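Local atomic coordinates of 5,10-methylenetetrahydrofolate dehydrogenase (Bombyx mori, PDB entry 5ZF1), a protein that probably catalyses the NADP+-dependent oxidation of 5,10-methylenetetrahydrofolate to 5,10-methenyltetrahydrofolate in one-carbon metabolism. Residues B[136-148]-B[277-291]. Numbering follows the deposited sequence.
Sequences TIVPATALAVVEM and VGPMTVAMLMHNTFQ. With SO4 (sulfate ion), chain F.
Met284 reaches from helix 277-291 into a hole on helix 140-148 lined by Ala140, Leu143, Ala144 and Glu147, a knob-into-hole fit where the two axes pass 7.8 Å apart at 108°. Its CB rests on the carbonyl oxygen and methyl of Ala140. Met284 CG lies 3.6 Å from Ala144 N. Farther out, Met284 SD packs 3.7 Å from Leu143 CG, and its methyl ends beside Glu147 CG. Bends at chi2 and chi3 (109°) carry the chain across Leu143 at about a right angle. On one flank of this knob Ala144 CB meets Met280 CB at 3.7 Å, and farther on the Met280 methyl touches Met148 CG. The small Ala140 and Ala144 probably allow the close approach, and where Thr141 and Thr281 cross, their OG1 atoms are 3.0 Å apart.

Polar side chains take over along the loop that leads into helix 140-148. Asn288 ND2 donates to Val138 O (2.8 Å), nearly in line with the carbonyl, and also bonds Ile119 O. Asn288 OD1 accepts from His287 ND1 and from a water that joins it to Val138 N and Gln291 OE1. Gln291, extended beyond CG, donates NE2 to Thr136 O (2.9 Å) from above the carbonyl plane. A leucine in place of Asn288 would probably leave Val138 O without this donor and the water with one partner fewer. With two donors at OD1 and two carbonyls at ND2, the Asn288 amide is probably fixed in its rotation, tying the loop to the C-terminal helix, whose other side packs on helix 44-60.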
loop_
_atom_site.group_PDB
_atom_site.type_symbol
_atom_site.label_atom_id
_atom_site.label_comp_id
_atom_site.label_asym_id
_atom_site.label_seq_id
_atom_site.Cartn_x
_atom_site.Cartn_y
_atom_site.Cartn_z
ATOM N N THR B 136 1.596 12.922 0.327
ATOM C CA THR B 136 1.979 12.587 -1.041
ATOM C C THR B 136 0.977 13.228 -2.000
ATOM O O THR B 136 0.102 13.998 -1.588
ATOM C CB THR B 136 2.069 11.057 -1.195
ATOM O OG1 THR B 136 2.671 10.715 -2.445
ATOM C CG2 THR B 136 0.695 10.403 -1.144
ATOM N N ILE B 137 1.118 12.932 -3.287
ATOM C CA ILE B 137 0.052 13.188 -4.254
ATOM C C ILE B 137 -0.784 11.921 -4.341
ATOM O O ILE B 137 -0.275 10.856 -4.709
ATOM C CB ILE B 137 0.610 13.578 -5.628
ATOM C CG1 ILE B 137 1.473 14.832 -5.488
ATOM C CG2 ILE B 137 -0.563 13.780 -6.607
ATOM C CD1 ILE B 137 1.987 15.394 -6.808
ATOM N N VAL B 138 -2.061 12.034 -3.998
ATOM C CA VAL B 138 -2.952 10.876 -3.887
ATOM C C VAL B 138 -3.775 10.733 -5.164
ATOM O O VAL B 138 -4.195 11.751 -5.742
ATOM C CB VAL B 138 -3.854 11.029 -2.653
ATOM C CG1 VAL B 138 -4.812 9.879 -2.549
ATOM C CG2 VAL B 138 -3.010 11.176 -1.392
ATOM N N PRO B 139 -4.028 9.510 -5.650
ATOM C CA PRO B 139 -4.838 9.353 -6.863
ATOM C C PRO B 139 -6.207 9.999 -6.702
ATOM O O PRO B 139 -6.813 9.964 -5.631
ATOM C CB PRO B 139 -4.937 7.833 -7.026
ATOM C CG PRO B 139 -3.667 7.335 -6.365
ATOM C CD PRO B 139 -3.444 8.233 -5.191
ATOM N N ALA B 140 -6.687 10.612 -7.787
ATOM C CA ALA B 140 -7.780 11.579 -7.681
ATOM C C ALA B 140 -9.123 10.921 -7.376
ATOM O O ALA B 140 -9.914 11.450 -6.583
ATOM C CB ALA B 140 -7.871 12.396 -8.973
ATOM N N THR B 141 -9.419 9.781 -8.001
ATOM C CA THR B 141 -10.694 9.124 -7.723
ATOM C C THR B 141 -10.750 8.637 -6.281
ATOM O O THR B 141 -11.777 8.773 -5.607
ATOM C CB THR B 141 -10.917 7.966 -8.702
ATOM O OG1 THR B 141 -10.976 8.471 -10.040
ATOM C CG2 THR B 141 -12.236 7.260 -8.408
ATOM N N ALA B 142 -9.651 8.072 -5.781
ATOM C CA ALA B 142 -9.616 7.678 -4.379
ATOM C C ALA B 142 -9.781 8.890 -3.474
ATOM O O ALA B 142 -10.532 8.857 -2.492
ATOM C CB ALA B 142 -8.307 6.936 -4.073
ATOM N N LEU B 143 -9.107 9.987 -3.802
ATOM C CA LEU B 143 -9.256 11.189 -2.999
ATOM C C LEU B 143 -10.685 11.709 -3.058
ATOM O O LEU B 143 -11.204 12.239 -2.064
ATOM C CB LEU B 143 -8.253 12.244 -3.479
ATOM C CG LEU B 143 -7.960 13.471 -2.624
ATOM C CD1 LEU B 143 -7.527 13.080 -1.212
ATOM C CD2 LEU B 143 -6.861 14.281 -3.324
ATOM N N ALA B 144 -11.339 11.564 -4.215
ATOM C CA ALA B 144 -12.725 12.000 -4.355
ATOM C C ALA B 144 -13.650 11.223 -3.425
ATOM O O ALA B 144 -14.511 11.806 -2.752
ATOM C CB ALA B 144 -13.177 11.852 -5.811
ATOM N N VAL B 145 -13.506 9.895 -3.388
ATOM C CA VAL B 145 -14.299 9.084 -2.466
ATOM C C VAL B 145 -14.091 9.536 -1.030
ATOM O O VAL B 145 -15.054 9.744 -0.280
ATOM C CB VAL B 145 -13.951 7.594 -2.633
ATOM C CG1 VAL B 145 -14.576 6.779 -1.497
ATOM C CG2 VAL B 145 -14.444 7.140 -3.954
ATOM N N VAL B 146 -12.828 9.686 -0.621
ATOM C CA VAL B 146 -12.527 10.108 0.740
ATOM C C VAL B 146 -13.145 11.473 1.019
ATOM O O VAL B 146 -13.682 11.719 2.105
ATOM C CB VAL B 146 -11.003 10.106 0.965
ATOM C CG1 VAL B 146 -10.621 10.985 2.154
ATOM C CG2 VAL B 146 -10.511 8.696 1.167
ATOM N N GLU B 147 -13.107 12.369 0.034
ATOM C CA GLU B 147 -13.676 13.704 0.218
ATOM C C GLU B 147 -15.200 13.659 0.327
ATOM O O GLU B 147 -15.796 14.442 1.077
ATOM C CB GLU B 147 -13.232 14.615 -0.930
ATOM C CG GLU B 147 -13.404 16.116 -0.669
ATOM C CD GLU B 147 -12.583 16.643 0.510
ATOM O OE1 GLU B 147 -11.494 16.101 0.810
ATOM O OE2 GLU B 147 -13.031 17.625 1.135
ATOM N N MET B 148 -15.855 12.759 -0.413
ATOM C CA MET B 148 -17.300 12.623 -0.281
ATOM C C MET B 148 -17.669 12.180 1.131
ATOM O O MET B 148 -18.634 12.688 1.720
ATOM C CB MET B 148 -17.832 11.646 -1.334
ATOM C CG MET B 148 -17.605 12.118 -2.772
ATOM S SD MET B 148 -18.194 11.020 -4.080
ATOM C CE MET B 148 -19.694 10.335 -3.375
ATOM N N VAL B 277 -19.138 10.979 -9.443
ATOM C CA VAL B 277 -17.768 10.695 -9.033
ATOM C C VAL B 277 -16.782 11.206 -10.073
ATOM O O VAL B 277 -15.651 11.581 -9.736
ATOM C CB VAL B 277 -17.612 9.181 -8.792
ATOM C CG1 VAL B 277 -16.186 8.846 -8.391
ATOM C CG2 VAL B 277 -18.589 8.735 -7.726
ATOM N N GLY B 278 -17.186 11.233 -11.342
ATOM C CA GLY B 278 -16.389 11.813 -12.400
ATOM C C GLY B 278 -16.056 13.272 -12.145
ATOM O O GLY B 278 -14.888 13.670 -12.118
ATOM N N PRO B 279 -17.085 14.104 -11.965
ATOM C CA PRO B 279 -16.825 15.507 -11.599
ATOM C C PRO B 279 -16.007 15.664 -10.326
ATOM O O PRO B 279 -15.171 16.574 -10.241
ATOM C CB PRO B 279 -18.238 16.090 -11.451
ATOM C CG PRO B 279 -19.085 15.247 -12.340
ATOM C CD PRO B 279 -18.496 13.869 -12.320
ATOM N N MET B 280 -16.221 14.799 -9.329
ATOM C CA MET B 280 -15.410 14.832 -8.115
ATOM C C MET B 280 -13.954 14.472 -8.404
ATOM O O MET B 280 -13.033 15.071 -7.835
ATOM C CB MET B 280 -15.991 13.870 -7.078
ATOM C CG MET B 280 -17.112 14.426 -6.218
ATOM S SD MET B 280 -16.648 15.858 -5.242
ATOM C CE MET B 280 -15.521 15.101 -4.051
ATOM N N THR B 281 -13.728 13.469 -9.250
ATOM C CA THR B 281 -12.364 13.130 -9.648
ATOM C C THR B 281 -11.674 14.318 -10.313
ATOM O O THR B 281 -10.519 14.636 -10.011
ATOM C CB THR B 281 -12.388 11.917 -10.583
ATOM O OG1 THR B 281 -12.939 10.797 -9.881
ATOM C CG2 THR B 281 -10.989 11.586 -11.082
ATOM N N VAL B 282 -12.379 15.001 -11.213
ATOM C CA VAL B 282 -11.773 16.130 -11.912
ATOM C C VAL B 282 -11.444 17.255 -10.934
ATOM O O VAL B 282 -10.372 17.868 -11.016
ATOM C CB VAL B 282 -12.696 16.599 -13.052
ATOM C CG1 VAL B 282 -12.241 17.927 -13.586
ATOM C CG2 VAL B 282 -12.677 15.571 -14.181
ATOM N N ALA B 283 -12.348 17.523 -9.981
ATOM C CA ALA B 283 -12.077 18.528 -8.954
ATOM C C ALA B 283 -10.858 18.147 -8.127
ATOM O O ALA B 283 -10.046 19.006 -7.771
ATOM C CB ALA B 283 -13.293 18.706 -8.045
ATOM N N MET B 284 -10.704 16.857 -7.819
ATOM C CA MET B 284 -9.525 16.441 -7.068
ATOM C C MET B 284 -8.252 16.521 -7.897
ATOM O O MET B 284 -7.178 16.766 -7.335
ATOM C CB MET B 284 -9.727 15.028 -6.522
ATOM C CG MET B 284 -10.763 14.952 -5.434
ATOM S SD MET B 284 -10.349 15.970 -4.021
ATOM C CE MET B 284 -11.574 17.215 -4.262
ATOM N N LEU B 285 -8.328 16.298 -9.222
ATOM C CA LEU B 285 -7.166 16.554 -10.070
ATOM C C LEU B 285 -6.739 18.014 -9.975
ATOM O O LEU B 285 -5.543 18.323 -10.002
ATOM C CB LEU B 285 -7.462 16.211 -11.532
ATOM C CG LEU B 285 -7.545 14.739 -11.940
ATOM C CD1 LEU B 285 -8.029 14.617 -13.378
ATOM C CD2 LEU B 285 -6.188 14.059 -11.743
ATOM N N MET B 286 -7.710 18.923 -9.889
ATOM C CA MET B 286 -7.383 20.341 -9.744
ATOM C C MET B 286 -6.754 20.617 -8.387
ATOM O O MET B 286 -5.778 21.378 -8.284
ATOM C CB MET B 286 -8.648 21.182 -9.948
ATOM C CG MET B 286 -9.233 21.053 -11.346
ATOM S SD MET B 286 -8.043 21.369 -12.665
ATOM C CE MET B 286 -8.140 19.840 -13.599
ATOM N N HIS B 287 -7.299 20.001 -7.333
ATOM C CA HIS B 287 -6.668 20.066 -6.022
ATOM C C HIS B 287 -5.213 19.617 -6.090
ATOM O O HIS B 287 -4.320 20.252 -5.509
ATOM C CB HIS B 287 -7.451 19.206 -5.026
ATOM C CG HIS B 287 -6.729 18.974 -3.736
ATOM N ND1 HIS B 287 -5.897 17.894 -3.531
ATOM C CD2 HIS B 287 -6.668 19.716 -2.605
ATOM C CE1 HIS B 287 -5.390 17.959 -2.313
ATOM N NE2 HIS B 287 -5.838 19.056 -1.732
ATOM N N ASN B 288 -4.961 18.490 -6.764
ATOM C CA ASN B 288 -3.608 17.956 -6.838
ATOM C C ASN B 288 -2.677 18.878 -7.613
ATOM O O ASN B 288 -1.498 18.995 -7.266
ATOM C CB ASN B 288 -3.617 16.574 -7.496
ATOM C CG ASN B 288 -4.137 15.493 -6.582
ATOM O OD1 ASN B 288 -4.462 15.752 -5.428
ATOM N ND2 ASN B 288 -4.171 14.252 -7.086
ATOM N N THR B 289 -3.187 19.550 -8.650
ATOM C CA THR B 289 -2.347 20.471 -9.414
ATOM C C THR B 289 -1.956 21.679 -8.569
ATOM O O THR B 289 -0.789 22.096 -8.567
ATOM C CB THR B 289 -3.084 20.904 -10.693
ATOM O OG1 THR B 289 -3.410 19.751 -11.480
ATOM C CG2 THR B 289 -2.215 21.833 -11.546
ATOM N N PHE B 290 -2.919 22.219 -7.823
ATOM C CA PHE B 290 -2.661 23.300 -6.879
ATOM C C PHE B 290 -1.703 22.852 -5.780
ATOM O O PHE B 290 -0.770 23.585 -5.426
ATOM C CB PHE B 290 -3.990 23.782 -6.298
ATOM C CG PHE B 290 -3.866 24.943 -5.341
ATOM C CD1 PHE B 290 -2.867 25.898 -5.501
ATOM C CD2 PHE B 290 -4.756 25.076 -4.281
ATOM C CE1 PHE B 290 -2.761 26.948 -4.619
ATOM C CE2 PHE B 290 -4.652 26.130 -3.404
ATOM C CZ PHE B 290 -3.659 27.069 -3.573
ATOM N N GLN B 291 -1.911 21.648 -5.231
ATOM C CA GLN B 291 -0.985 21.123 -4.229
ATOM C C GLN B 291 0.432 21.023 -4.779
ATOM O O GLN B 291 1.395 21.383 -4.095
ATOM C CB GLN B 291 -1.466 19.751 -3.745
ATOM C CG GLN B 291 -0.612 19.103 -2.667
ATOM C CD GLN B 291 -0.849 17.594 -2.601
ATOM O OE1 GLN B 291 -1.959 17.130 -2.835
ATOM N NE2 GLN B 291 0.181 16.837 -2.251
HETATM S S SO4 F . -20.195 9.353 -12.582
HETATM O O1 SO4 F . -21.150 10.456 -12.567
HETATM O O2 SO4 F . -19.979 8.887 -11.210
HETATM O O3 SO4 F . -20.723 8.250 -13.376
HETATM O O4 SO4 F . -18.957 9.830 -13.190
HETATM O O HOH W 1 -3.124 14.672 -3.221
#